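Local coordinates for ErfK/YbiS/YcfS/YnhG family protein (Xylanimonas cellulosilytica, PDB 4LPQ) that probably acts as a peptidoglycan L,D-transpeptidase in cell wall biogenesis, this piece joining a putative peptidoglycan-binding domain to the catalytic domain, at residues L30-L35 and A74-T79; G85-I90 and G201-L206; I109-G114 and G180-S185. All coordinates share one frame; numbering follows the deposited sequence.

Interaction 1 of 3, residues L30-L35 and A74-T79; sequences LGYFIL and AGYRPT
Two side-chain donors, R77 and Y32, each seize a backbone carbonyl on the opposite segment. R77 NH1 reaches L30 O at 2.8 Å with an N-H...O angle of 162°; the oxygen lies in the guanidinium plane, yet the nitrogen stands above the plane of that carbonyl. CG and CD of R77 pass beside the same oxygen, and a bend at chi3 (44°) swings NH1 onto it. In the other direction Y32 OH donates to Y76 O over 2.7 Å, with the accepting oxygen at the ring edge. Both carbonyls sit beside helix ends. Helices 18-30 and 66-74 each finish in a Schellman motif, at G31 and G75, and the contact joins the chain leaving the first, within the putative peptidoglycan-binding domain, to the linker running on to the catalytic domain. R77 NH2 also bonds V105 O; a lysine here has no planar two-armed group, and L30 O or V105 O would probably be left without its mate. Apolar packing supplies the rest: both methyls of L30 rest against the backbone of G75, CD2 lying 3.7 Å from G75 CA, while P78 CD lies 4.4 Å from Y32 CZ. F52 of helix 43-56 meets the Y32 ring edge-to-face.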
ATOM      1  N   LEU A  30      -2.163  -2.785 -14.755  1.00 14.97           N
ATOM      2  CA  LEU A  30      -2.664  -3.798 -13.876  1.00 14.42           C
ATOM      3  C   LEU A  30      -3.273  -3.248 -12.596  1.00 14.72           C
ATOM      4  O   LEU A  30      -3.791  -4.056 -11.787  1.00 16.07           O
ATOM      5  CB  LEU A  30      -1.569  -4.793 -13.547  1.00 14.62           C
ATOM      6  CG  LEU A  30      -1.057  -5.675 -14.675  1.00 14.65           C
ATOM      7  CD1 LEU A  30       0.148  -6.479 -14.167  1.00 16.42           C
ATOM      8  CD2 LEU A  30      -2.124  -6.588 -15.165  1.00 16.74           C
ATOM      9  N   GLY A  31      -3.213  -1.946 -12.375  1.00 14.06           N
ATOM     10  CA  GLY A  31      -3.830  -1.334 -11.223  1.00 14.89           C
ATOM     11  C   GLY A  31      -3.000  -1.130  -9.993  1.00 13.97           C
ATOM     12  O   GLY A  31      -3.483  -0.693  -8.965  1.00 15.29           O
ATOM     13  N   TYR A  32      -1.691  -1.391 -10.114  1.00 12.99           N
ATOM     14  CA  TYR A  32      -0.783  -1.114  -9.016  1.00 12.33           C
ATOM     15  C   TYR A  32      -0.540   0.377  -9.023  1.00 14.96           C
ATOM     16  O   TYR A  32      -0.255   0.956 -10.062  1.00 17.16           O
ATOM     17  CB  TYR A  32       0.513  -1.925  -9.196  1.00 12.74           C
ATOM     18  CG  TYR A  32       0.193  -3.391  -9.017  1.00 12.03           C
ATOM     19  CD1 TYR A  32      -0.272  -4.166 -10.083  1.00 11.67           C
ATOM     20  CD2 TYR A  32       0.245  -4.021  -7.778  1.00 10.85           C
ATOM     21  CE1 TYR A  32      -0.641  -5.463  -9.910  1.00 12.68           C
ATOM     22  CE2 TYR A  32      -0.173  -5.338  -7.573  1.00 11.83           C
ATOM     23  CZ  TYR A  32      -0.616  -6.080  -8.668  1.00 12.08           C
ATOM     24  OH  TYR A  32      -0.951  -7.376  -8.447  1.00 12.71           O
ATOM     25  N   PHE A  33      -0.660   1.037  -7.881  1.00 14.32           N
ATOM     26  CA  PHE A  33      -0.691   2.502  -7.860  1.00 13.42           C
ATOM     27  C   PHE A  33       0.629   3.098  -8.240  1.00 14.13           C
ATOM     28  O   PHE A  33       1.653   2.896  -7.580  1.00 15.79           O
ATOM     29  CB  PHE A  33      -1.044   2.978  -6.450  1.00 16.47           C
ATOM     30  CG  PHE A  33      -1.134   4.481  -6.371  1.00 13.23           C
ATOM     31  CD1 PHE A  33      -2.225   5.130  -6.891  1.00 16.73           C
ATOM     32  CD2 PHE A  33      -0.090   5.206  -5.948  1.00 13.70           C
ATOM     33  CE1 PHE A  33      -2.258   6.521  -6.917  1.00 19.08           C
ATOM     34  CE2 PHE A  33      -0.131   6.545  -5.933  1.00 16.63           C
ATOM     35  CZ  PHE A  33      -1.185   7.225  -6.422  1.00 16.09           C
ATOM     36  N   ILE A  34       0.582   3.863  -9.323  1.00 15.07           N
ATOM     37  CA  ILE A  34       1.733   4.575  -9.886  1.00 15.67           C
ATOM     38  C   ILE A  34       1.143   5.656 -10.802  1.00 15.68           C
ATOM     39  O   ILE A  34       0.252   5.386 -11.646  1.00 18.36           O
ATOM     40  CB  ILE A  34       2.693   3.624 -10.641  1.00 15.36           C
ATOM     41  CG1 ILE A  34       4.007   4.314 -10.980  1.00 18.49           C
ATOM     42  CG2 ILE A  34       2.075   2.954 -11.831  1.00 17.58           C
ATOM     43  CD1 ILE A  34       5.037   3.318 -11.545  1.00 17.94           C
ATOM     44  N   LEU A  35       1.641   6.832 -10.720  1.00 17.73           N
ATOM     45  CA  LEU A  35       1.139   7.984 -11.482  1.00 17.12           C
ATOM     46  C   LEU A  35       1.840   8.246 -12.807  1.00 19.16           C
ATOM     47  O   LEU A  35       1.223   8.790 -13.734  1.00 22.79           O
ATOM     48  CB  LEU A  35       1.193   9.247 -10.604  1.00 18.85           C
ATOM     49  CG  LEU A  35       0.365   9.283  -9.376  1.00 22.07           C
ATOM     50  CD1 LEU A  35       0.495  10.596  -8.641  1.00 26.47           C
ATOM     51  CD2 LEU A  35      -1.061   9.049  -9.754  1.00 23.64           C
ATOM     52  N   ALA A  74       2.069 -12.679 -16.440  1.00 14.46           N
ATOM     53  CA  ALA A  74       0.841 -13.379 -16.140  1.00 15.69           C
ATOM     54  C   ALA A  74      -0.295 -12.374 -15.732  1.00 17.27           C
ATOM     55  O   ALA A  74      -1.472 -12.739 -15.708  1.00 18.11           O
ATOM     56  CB  ALA A  74       1.025 -14.382 -15.010  1.00 17.12           C
ATOM     57  N   GLY A  75       0.048 -11.137 -15.466  1.00 15.29           N
ATOM     58  CA  GLY A  75      -0.942 -10.142 -15.141  1.00 16.00           C
ATOM     59  C   GLY A  75      -1.495 -10.315 -13.744  1.00 14.12           C
ATOM     60  O   GLY A  75      -2.643 -10.028 -13.465  1.00 16.59           O
ATOM     61  N   TYR A  76      -0.691 -10.746 -12.773  1.00 13.04           N
ATOM     62  CA  TYR A  76      -1.157 -11.075 -11.450  1.00 13.42           C
ATOM     63  C   TYR A  76      -1.846  -9.868 -10.799  1.00 13.49           C
ATOM     64  O   TYR A  76      -1.293  -8.795 -10.691  1.00 13.87           O
ATOM     65  CB  TYR A  76      -0.074 -11.535 -10.491  1.00 14.98           C
ATOM     66  CG  TYR A  76      -0.654 -11.964  -9.146  1.00 14.90           C
ATOM     67  CD1 TYR A  76      -1.250 -13.203  -8.988  1.00 17.82           C
ATOM     68  CD2 TYR A  76      -0.837 -11.053  -8.151  1.00 14.48           C
ATOM     69  CE1 TYR A  76      -1.951 -13.522  -7.827  1.00 16.90           C
ATOM     70  CE2 TYR A  76      -1.511 -11.333  -6.996  1.00 15.79           C
ATOM     71  CZ  TYR A  76      -2.094 -12.530  -6.855  1.00 15.37           C
ATOM     72  OH  TYR A  76      -2.753 -12.845  -5.687  1.00 19.21           O
ATOM     73  N   ARG A  77      -3.088 -10.139 -10.326  1.00 13.28           N
ATOM     74  CA  ARG A  77      -3.872  -9.189  -9.517  1.00 13.11           C
ATOM     75  C   ARG A  77      -4.491  -9.985  -8.383  1.00 14.18           C
ATOM     76  O   ARG A  77      -5.015 -11.095  -8.602  1.00 15.83           O
ATOM     77  CB  ARG A  77      -4.934  -8.503 -10.297  1.00 14.15           C
ATOM     78  CG  ARG A  77      -4.380  -7.497 -11.299  1.00 17.35           C
ATOM     79  CD  ARG A  77      -5.361  -7.112 -12.355  1.00 18.61           C
ATOM     80  NE  ARG A  77      -6.705  -6.842 -11.897  1.00 20.31           N
ATOM     81  CZ  ARG A  77      -7.214  -5.688 -11.448  1.00 20.07           C
ATOM     82  NH1 ARG A  77      -6.519  -4.623 -11.265  1.00 22.53           N
ATOM     83  NH2 ARG A  77      -8.467  -5.663 -11.182  1.00 21.30           N
ATOM     84  N   PRO A  78      -4.520  -9.417  -7.165  1.00 13.88           N
ATOM     85  CA  PRO A  78      -5.155 -10.156  -6.068  1.00 15.26           C
ATOM     86  C   PRO A  78      -6.716 -10.210  -6.246  1.00 14.42           C
ATOM     87  O   PRO A  78      -7.272  -9.328  -6.905  1.00 16.09           O
ATOM     88  CB  PRO A  78      -4.755  -9.359  -4.860  1.00 18.49           C
ATOM     89  CG  PRO A  78      -4.413  -8.057  -5.345  1.00 18.14           C
ATOM     90  CD  PRO A  78      -3.978  -8.127  -6.741  1.00 15.12           C
ATOM     91  N   THR A  79      -7.302 -11.259  -5.678  1.00 16.80           N
ATOM     92  CA  THR A  79      -8.761 -11.408  -5.695  1.00 17.69           C
ATOM     93  C   THR A  79      -9.340 -10.810  -4.407  1.00 15.96           C
ATOM     94  O   THR A  79      -8.905 -11.260  -3.319  1.00 17.59           O
ATOM     95  CB  THR A  79      -9.131 -12.883  -5.813  1.00 19.73           C
ATOM     96  OG1 THR A  79      -8.610 -13.416  -7.022  1.00 22.54           O
ATOM     97  CG2 THR A  79     -10.569 -13.071  -5.781  1.00 21.68           C
TER

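Interaction 2 of 3, residues G85-I90 and G201-L206; sequences GKVVEI and GTRVLL
I90 and L206, paired on neighbouring parallel strands, lie side by side and point the same way. Followed outward, I90 begins with CB 3.9 Å from L206 CG. With CG1 anti to the carbonyl carbon (chi1 -61°), the longer branch runs on to CD1, whereas CG2, anti to the backbone N, still meets L206 CD2 at 4.1 Å. At the tip, CD1 touches two methyls, L206 CD2 and V204 CG1, each 3.9 Å away. L97 of the adjoining strand 96-101 also touches I90.

Strands 86-90 and 203-206 are held in this register by a parallel hydrogen-bond pattern within the mixed sheet of the YkuD-type catalytic domain. V88 supplies both its groups: its N donates to R203 O, and its O receives L205 N at 2.8 Å with an N-H...O angle of 167°. I90 N then bonds to L205 O. Where the strands begin to part, water 1 takes over, donating to K86 O and accepting from R203 N.

The face bearing V87, E89, R203 and L205 is of mixed character. R203, extended from CG to NE, lays its CD 3.9 Å from V87 CG1, and L205 CD2 covers one guanidinium face, offset toward the rim. The charged ends bond elsewhere: R203 in a salt bridge to D134, E89 through hydrogen bonds to Y207 and S82. Methyl packing on the I90 face and polar ends bonded beyond the two segments on the other imply that backbone bonds supply the direct polar linkage here, while side-chain polarity ties the pair to its surroundings.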
ATOM      1  N   GLY A  85     -20.176  -3.000  -3.744  1.00 22.57           N
ATOM      2  CA  GLY A  85     -19.928  -1.680  -3.229  1.00 23.80           C
ATOM      3  C   GLY A  85     -18.494  -1.317  -3.124  1.00 17.92           C
ATOM      4  O   GLY A  85     -17.620  -2.053  -3.626  1.00 19.27           O
ATOM      5  N   LYS A  86     -18.233  -0.174  -2.553  1.00 19.55           N
ATOM      6  CA  LYS A  86     -16.879   0.338  -2.411  1.00 17.14           C
ATOM      7  C   LYS A  86     -16.318  -0.163  -1.083  1.00 17.03           C
ATOM      8  O   LYS A  86     -16.941   0.055   0.003  1.00 18.25           O
ATOM      9  CB  LYS A  86     -16.957   1.827  -2.483  1.00 20.37           C
ATOM     10  CG  LYS A  86     -15.594   2.432  -2.294  1.00 23.14           C
ATOM     11  CD  LYS A  86     -15.530   3.908  -2.590  1.00 22.43           C
ATOM     12  CE  LYS A  86     -15.590   4.207  -4.037  1.00 24.38           C
ATOM     13  NZ  LYS A  86     -15.345   5.613  -4.414  1.00 25.91           N
ATOM     14  N   VAL A  87     -15.142  -0.800  -1.132  1.00 15.86           N
ATOM     15  CA  VAL A  87     -14.559  -1.391   0.084  1.00 14.65           C
ATOM     16  C   VAL A  87     -13.049  -1.179   0.006  1.00 12.41           C
ATOM     17  O   VAL A  87     -12.463  -1.349  -1.051  1.00 14.34           O
ATOM     18  CB  VAL A  87     -14.933  -2.896   0.158  1.00 15.22           C
ATOM     19  CG1 VAL A  87     -14.315  -3.501   1.430  1.00 15.90           C
ATOM     20  CG2 VAL A  87     -16.409  -3.116   0.018  1.00 17.17           C
ATOM     21  N   VAL A  88     -12.488  -0.796   1.139  1.00 12.41           N
ATOM     22  CA  VAL A  88     -11.049  -0.806   1.308  1.00 12.22           C
ATOM     23  C   VAL A  88     -10.675  -2.094   2.038  1.00 13.71           C
ATOM     24  O   VAL A  88     -11.123  -2.323   3.150  1.00 14.95           O
ATOM     25  CB  VAL A  88     -10.587   0.396   2.112  1.00 13.52           C
ATOM     26  CG1 VAL A  88      -9.086   0.330   2.425  1.00 15.38           C
ATOM     27  CG2 VAL A  88     -10.847   1.655   1.300  1.00 15.27           C
ATOM     28  N   GLU A  89      -9.945  -2.961   1.342  1.00 12.59           N
ATOM     29  CA  GLU A  89      -9.521  -4.208   1.929  1.00 12.94           C
ATOM     30  C   GLU A  89      -8.043  -4.101   2.255  1.00 12.26           C
ATOM     31  O   GLU A  89      -7.229  -3.658   1.421  1.00 14.82           O
ATOM     32  CB  GLU A  89      -9.757  -5.380   0.977  1.00 13.75           C
ATOM     33  CG  GLU A  89     -11.216  -5.573   0.624  1.00 15.41           C
ATOM     34  CD  GLU A  89     -11.616  -6.855  -0.123  1.00 15.71           C
ATOM     35  OE1 GLU A  89     -10.770  -7.804  -0.082  1.00 16.82           O
ATOM     36  OE2 GLU A  89     -12.718  -6.845  -0.733  1.00 16.96           O
ATOM     37  N   ILE A  90      -7.643  -4.577   3.443  1.00 11.88           N
ATOM     38  CA  ILE A  90      -6.259  -4.557   3.820  1.00 11.59           C
ATOM     39  C   ILE A  90      -5.876  -5.990   4.168  1.00 13.00           C
ATOM     40  O   ILE A  90      -6.368  -6.618   5.099  1.00 13.87           O
ATOM     41  CB  ILE A  90      -6.067  -3.592   5.022  1.00 14.35           C
ATOM     42  CG1 ILE A  90      -6.505  -2.144   4.609  1.00 18.18           C
ATOM     43  CG2 ILE A  90      -4.603  -3.641   5.436  1.00 16.77           C
ATOM     44  CD1 ILE A  90      -6.711  -1.158   5.671  1.00 19.41           C
ATOM     45  N   GLY A 201     -18.239   6.363   6.172  1.00 13.41           N
ATOM     46  CA  GLY A 201     -19.112   5.232   6.041  1.00 15.21           C
ATOM     47  C   GLY A 201     -18.520   4.101   5.211  1.00 14.37           C
ATOM     48  O   GLY A 201     -19.042   2.987   5.205  1.00 15.18           O
ATOM     49  N   THR A 202     -17.426   4.364   4.479  1.00 13.44           N
ATOM     50  CA  THR A 202     -16.829   3.340   3.622  1.00 12.37           C
ATOM     51  C   THR A 202     -16.360   2.170   4.473  1.00 12.11           C
ATOM     52  O   THR A 202     -15.589   2.331   5.424  1.00 13.78           O
ATOM     53  CB  THR A 202     -15.683   3.916   2.796  1.00 14.07           C
ATOM     54  OG1 THR A 202     -16.104   4.985   1.963  1.00 15.62           O
ATOM     55  CG2 THR A 202     -15.020   2.868   1.947  1.00 14.98           C
ATOM     56  N   ARG A 203     -16.700   0.953   4.018  1.00 13.21           N
ATOM     57  CA  ARG A 203     -16.255  -0.274   4.654  1.00 12.83           C
ATOM     58  C   ARG A 203     -14.726  -0.387   4.570  1.00 12.58           C
ATOM     59  O   ARG A 203     -14.154  -0.241   3.481  1.00 13.23           O
ATOM     60  CB  ARG A 203     -16.912  -1.471   3.983  1.00 14.06           C
ATOM     61  CG  ARG A 203     -16.690  -2.816   4.617  1.00 14.32           C
ATOM     62  CD  ARG A 203     -17.398  -3.855   3.786  1.00 14.97           C
ATOM     63  NE  ARG A 203     -17.352  -5.143   4.415  1.00 16.00           N
ATOM     64  CZ  ARG A 203     -17.605  -6.296   3.816  1.00 15.74           C
ATOM     65  NH1 ARG A 203     -17.925  -6.288   2.517  1.00 17.81           N
ATOM     66  NH2 ARG A 203     -17.549  -7.420   4.495  1.00 18.45           N
ATOM     67  N   VAL A 204     -14.138  -0.827   5.654  1.00 12.46           N
ATOM     68  CA  VAL A 204     -12.711  -1.107   5.722  1.00 12.16           C
ATOM     69  C   VAL A 204     -12.618  -2.505   6.319  1.00 12.65           C
ATOM     70  O   VAL A 204     -12.962  -2.731   7.472  1.00 14.75           O
ATOM     71  CB  VAL A 204     -11.910  -0.119   6.618  1.00 13.45           C
ATOM     72  CG1 VAL A 204     -10.408  -0.488   6.629  1.00 14.93           C
ATOM     73  CG2 VAL A 204     -12.101   1.278   6.065  1.00 13.79           C
ATOM     74  N   LEU A 205     -12.138  -3.461   5.513  1.00 12.86           N
ATOM     75  CA  LEU A 205     -12.106  -4.853   5.861  1.00 13.27           C
ATOM     76  C   LEU A 205     -10.659  -5.315   5.972  1.00 13.12           C
ATOM     77  O   LEU A 205      -9.958  -5.213   4.955  1.00 14.91           O
ATOM     78  CB  LEU A 205     -12.881  -5.636   4.753  1.00 15.83           C
ATOM     79  CG  LEU A 205     -12.923  -7.089   4.820  1.00 18.38           C
ATOM     80  CD1 LEU A 205     -13.687  -7.539   6.030  1.00 18.49           C
ATOM     81  CD2 LEU A 205     -13.597  -7.652   3.536  1.00 17.79           C
ATOM     82  N   LEU A 206     -10.223  -5.821   7.117  1.00 13.51           N
ATOM     83  CA  LEU A 206      -8.817  -6.200   7.336  1.00 13.04           C
ATOM     84  C   LEU A 206      -8.802  -7.669   7.627  1.00 15.07           C
ATOM     85  O   LEU A 206      -9.595  -8.152   8.467  1.00 15.82           O
ATOM     86  CB  LEU A 206      -8.145  -5.454   8.434  1.00 14.89           C
ATOM     87  CG  LEU A 206      -8.156  -3.932   8.342  1.00 12.95           C
ATOM     88  CD1 LEU A 206      -9.407  -3.337   9.020  1.00 14.61           C
ATOM     89  CD2 LEU A 206      -6.858  -3.301   8.886  1.00 15.61           C
TER
HETATM   90  O   HOH W   1     -18.727   0.589   1.882  1.00 17.60           O

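Interaction 3 of 3, residues I109-G114 and G180-S185; sequences INASSG and GCVRVS
S112 O takes the shortest direct hydrogen bond between the two segments, from R183 N at 2.9 Å and almost straight (176°), though the donor is tilted from the carbonyl plane. The same oxygen lies beside CB and CG of R183. The return bond, S112 N to R183 O, measures 3.0 Å and is more bent, but its donor sits in the carbonyl plane, on a lone pair. R183 O is gripped again by a CA-H...O contact from A111 CA at 3.1 Å. S112 and R183 thus form a single antiparallel hydrogen-bonded bridge. Farther along, water 2 spans the gap, donating to N110 O and accepting from S185 N, just where S185 caps helix 186-196 through A188 N.

Apolar side chains close one side. V184 CG1, turned anti to the carbonyl carbon (chi1 -58°), is brought within 3.6 Å of I109 CG2, and the two side chains cross at a slant. A111 CB touches both valines, 4.0 Å from V182 CG1. Near the other end, G114 and G180 pass backbone against backbone, G114 CA 3.7 Å from G180 N; G180 has backbone angles at which a CB would collide with the preceding carbonyl.

Segment 180-185 carries the cysteine end of the SHGC-R signature of YkuD-type L,D-transpeptidases, and strand 182-184 pairs in parallel with strand 164-168, which bears H167. C181, the predicted nucleophile, directs its CB away from segment 109-114, and its side chain lies about 4 Å from that of H167, the predicted proton donor/acceptor. R183 NH1 bonds to S171 O. The chemistry implies that the predicted nucleophile sits on a backbone held at N by E150 and at O by S178 OG and the weaker CA-H...O contact from S113 CA, 3.5 Å from C181 O.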
ATOM      1  N   ILE A 109      -2.263  -0.918  -3.481  1.00 11.01           N
ATOM      2  CA  ILE A 109      -1.418   0.109  -2.905  1.00 11.92           C
ATOM      3  C   ILE A 109      -0.483  -0.551  -1.889  1.00 10.82           C
ATOM      4  O   ILE A 109      -0.977  -1.320  -1.022  1.00 11.58           O
ATOM      5  CB  ILE A 109      -2.311   1.218  -2.294  1.00 11.26           C
ATOM      6  CG1 ILE A 109      -2.975   2.016  -3.392  1.00 13.41           C
ATOM      7  CG2 ILE A 109      -1.522   2.143  -1.399  1.00 13.61           C
ATOM      8  CD1 ILE A 109      -4.194   2.791  -2.957  1.00 14.36           C
ATOM      9  N   ASN A 110       0.829  -0.227  -1.970  1.00 11.40           N
ATOM     10  CA  ASN A 110       1.725  -0.737  -0.945  1.00 10.34           C
ATOM     11  C   ASN A 110       1.356  -0.149   0.418  1.00  9.76           C
ATOM     12  O   ASN A 110       1.112   1.029   0.582  1.00 11.29           O
ATOM     13  CB  ASN A 110       3.140  -0.318  -1.316  1.00 11.09           C
ATOM     14  CG  ASN A 110       4.189  -0.888  -0.382  1.00 12.18           C
ATOM     15  OD1 ASN A 110       4.229  -2.096  -0.199  1.00 12.35           O
ATOM     16  ND2 ASN A 110       4.996  -0.010   0.207  1.00 12.27           N
ATOM     17  N   ALA A 111       1.334  -1.038   1.451  1.00 11.19           N
ATOM     18  CA  ALA A 111       0.933  -0.674   2.805  1.00 11.57           C
ATOM     19  C   ALA A 111       1.911  -1.228   3.836  1.00 11.67           C
ATOM     20  O   ALA A 111       2.659  -2.175   3.564  1.00 11.90           O
ATOM     21  CB  ALA A 111      -0.524  -1.139   3.090  1.00 12.25           C
ATOM     22  N   SER A 112       1.877  -0.674   5.070  1.00 10.76           N
ATOM     23  CA  SER A 112       2.583  -1.233   6.159  1.00 10.68           C
ATOM     24  C   SER A 112       1.798  -1.007   7.392  1.00 11.79           C
ATOM     25  O   SER A 112       1.391   0.099   7.723  1.00 13.88           O
ATOM     26  CB  SER A 112       3.987  -0.596   6.258  1.00 12.65           C
ATOM     27  OG  SER A 112       4.759  -1.161   7.305  1.00 13.07           O
ATOM     28  N   SER A 113       1.556  -2.107   8.145  1.00 11.66           N
ATOM     29  CA  SER A 113       0.743  -2.130   9.343  1.00 11.85           C
ATOM     30  C   SER A 113       1.524  -2.441  10.608  1.00 12.56           C
ATOM     31  O   SER A 113       2.734  -2.311  10.597  1.00 13.18           O
ATOM     32  CB  SER A 113      -0.470  -3.028   9.136  1.00 12.97           C
ATOM     33  OG  SER A 113      -0.049  -4.390   9.031  1.00 14.93           O
ATOM     34  N   GLY A 114       0.854  -2.802  11.696  1.00 13.20           N
ATOM     35  CA  GLY A 114       1.530  -2.903  12.970  1.00 14.33           C
ATOM     36  C   GLY A 114       2.577  -3.992  13.066  1.00 14.98           C
ATOM     37  O   GLY A 114       2.354  -5.081  12.573  1.00 16.23           O
ATOM     38  N   GLY A 180       0.351   0.180  14.632  1.00 16.00           N
ATOM     39  CA  GLY A 180      -0.942  -0.342  14.440  1.00 15.53           C
ATOM     40  C   GLY A 180      -1.719   0.299  13.310  1.00 15.39           C
ATOM     41  O   GLY A 180      -2.643  -0.347  12.733  1.00 15.21           O
ATOM     42  N   CYS A 181      -1.497   1.602  13.003  1.00 14.15           N
ATOM     43  CA  CYS A 181      -2.203   2.163  11.870  1.00 13.21           C
ATOM     44  C   CYS A 181      -1.658   1.560  10.558  1.00 14.15           C
ATOM     45  O   CYS A 181      -0.608   0.901  10.531  1.00 14.92           O
ATOM     46  CB  CYS A 181      -2.010   3.619  11.866  1.00 14.70           C
ATOM     47  SG  CYS A 181      -2.950   4.447  13.205  1.00 16.41           S
ATOM     48  N   VAL A 182      -2.414   1.797   9.485  1.00 12.82           N
ATOM     49  CA  VAL A 182      -2.015   1.313   8.176  1.00 13.21           C
ATOM     50  C   VAL A 182      -1.491   2.430   7.351  1.00 11.90           C
ATOM     51  O   VAL A 182      -2.250   3.341   6.979  1.00 12.49           O
ATOM     52  CB  VAL A 182      -3.201   0.610   7.491  1.00 13.51           C
ATOM     53  CG1 VAL A 182      -2.812   0.116   6.128  1.00 13.62           C
ATOM     54  CG2 VAL A 182      -3.729  -0.543   8.395  1.00 15.10           C
ATOM     55  N   ARG A 183      -0.220   2.422   7.013  1.00 11.93           N
ATOM     56  CA  ARG A 183       0.457   3.442   6.263  1.00 13.48           C
ATOM     57  C   ARG A 183       0.412   3.133   4.743  1.00 12.27           C
ATOM     58  O   ARG A 183       0.603   1.975   4.367  1.00 12.87           O
ATOM     59  CB  ARG A 183       1.991   3.448   6.615  1.00 18.74           C
ATOM     60  CG  ARG A 183       2.255   3.710   8.022  1.00 21.61           C
ATOM     61  CD  ARG A 183       3.769   3.561   8.133  1.00 20.26           C
ATOM     62  NE  ARG A 183       4.078   3.845   9.444  1.00 20.90           N
ATOM     63  CZ  ARG A 183       5.271   3.801   9.922  1.00 36.23           C
ATOM     64  NH1 ARG A 183       6.320   3.562   9.111  1.00 30.86           N
ATOM     65  NH2 ARG A 183       5.361   4.002  11.192  1.00 37.58           N
ATOM     66  N   VAL A 184       0.274   4.174   3.977  1.00 11.76           N
ATOM     67  CA  VAL A 184       0.421   4.175   2.510  1.00 10.70           C
ATOM     68  C   VAL A 184       1.178   5.440   2.115  1.00 10.93           C
ATOM     69  O   VAL A 184       1.377   6.318   2.949  1.00 11.73           O
ATOM     70  CB  VAL A 184      -0.926   4.073   1.766  1.00 12.83           C
ATOM     71  CG1 VAL A 184      -1.668   2.787   2.181  1.00 12.74           C
ATOM     72  CG2 VAL A 184      -1.762   5.313   2.004  1.00 12.87           C
ATOM     73  N   SER A 185       1.589   5.576   0.862  1.00 11.72           N
ATOM     74  CA  SER A 185       2.246   6.817   0.439  1.00 12.27           C
ATOM     75  C   SER A 185       1.315   8.013   0.494  1.00 11.84           C
ATOM     76  O   SER A 185       0.089   7.843   0.378  1.00 12.21           O
ATOM     77  CB  SER A 185       2.854   6.706  -0.951  1.00 11.41           C
ATOM     78  OG  SER A 185       1.842   6.669  -1.958  1.00 12.78           O
TER
HETATM   79  O   HOH W   2       2.068   3.185  -0.748  1.00 11.81           O

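How the interactions relate
Interactions 2 and 3 are buried within the catalytic domain and both reach its large mixed sheet, whereas interaction 1 is only partly buried and joins the putative peptidoglycan-binding domain to the linker. Their chemistry follows their places: side chains grasp helix-end carbonyls in interaction 1, regular strand-to-strand bonds dominate interaction 2, and interaction 3 reduces this pattern to one bridge near the predicted catalytic cysteine. A water extends the backbone pairing in each of the latter two. V182 packs on I90 and L206, so interactions 2 and 3 meet in a small apolar cluster, while F33 against I109 carries interaction 1 into contact with interaction 3. Interactions 1 and 2 do not touch.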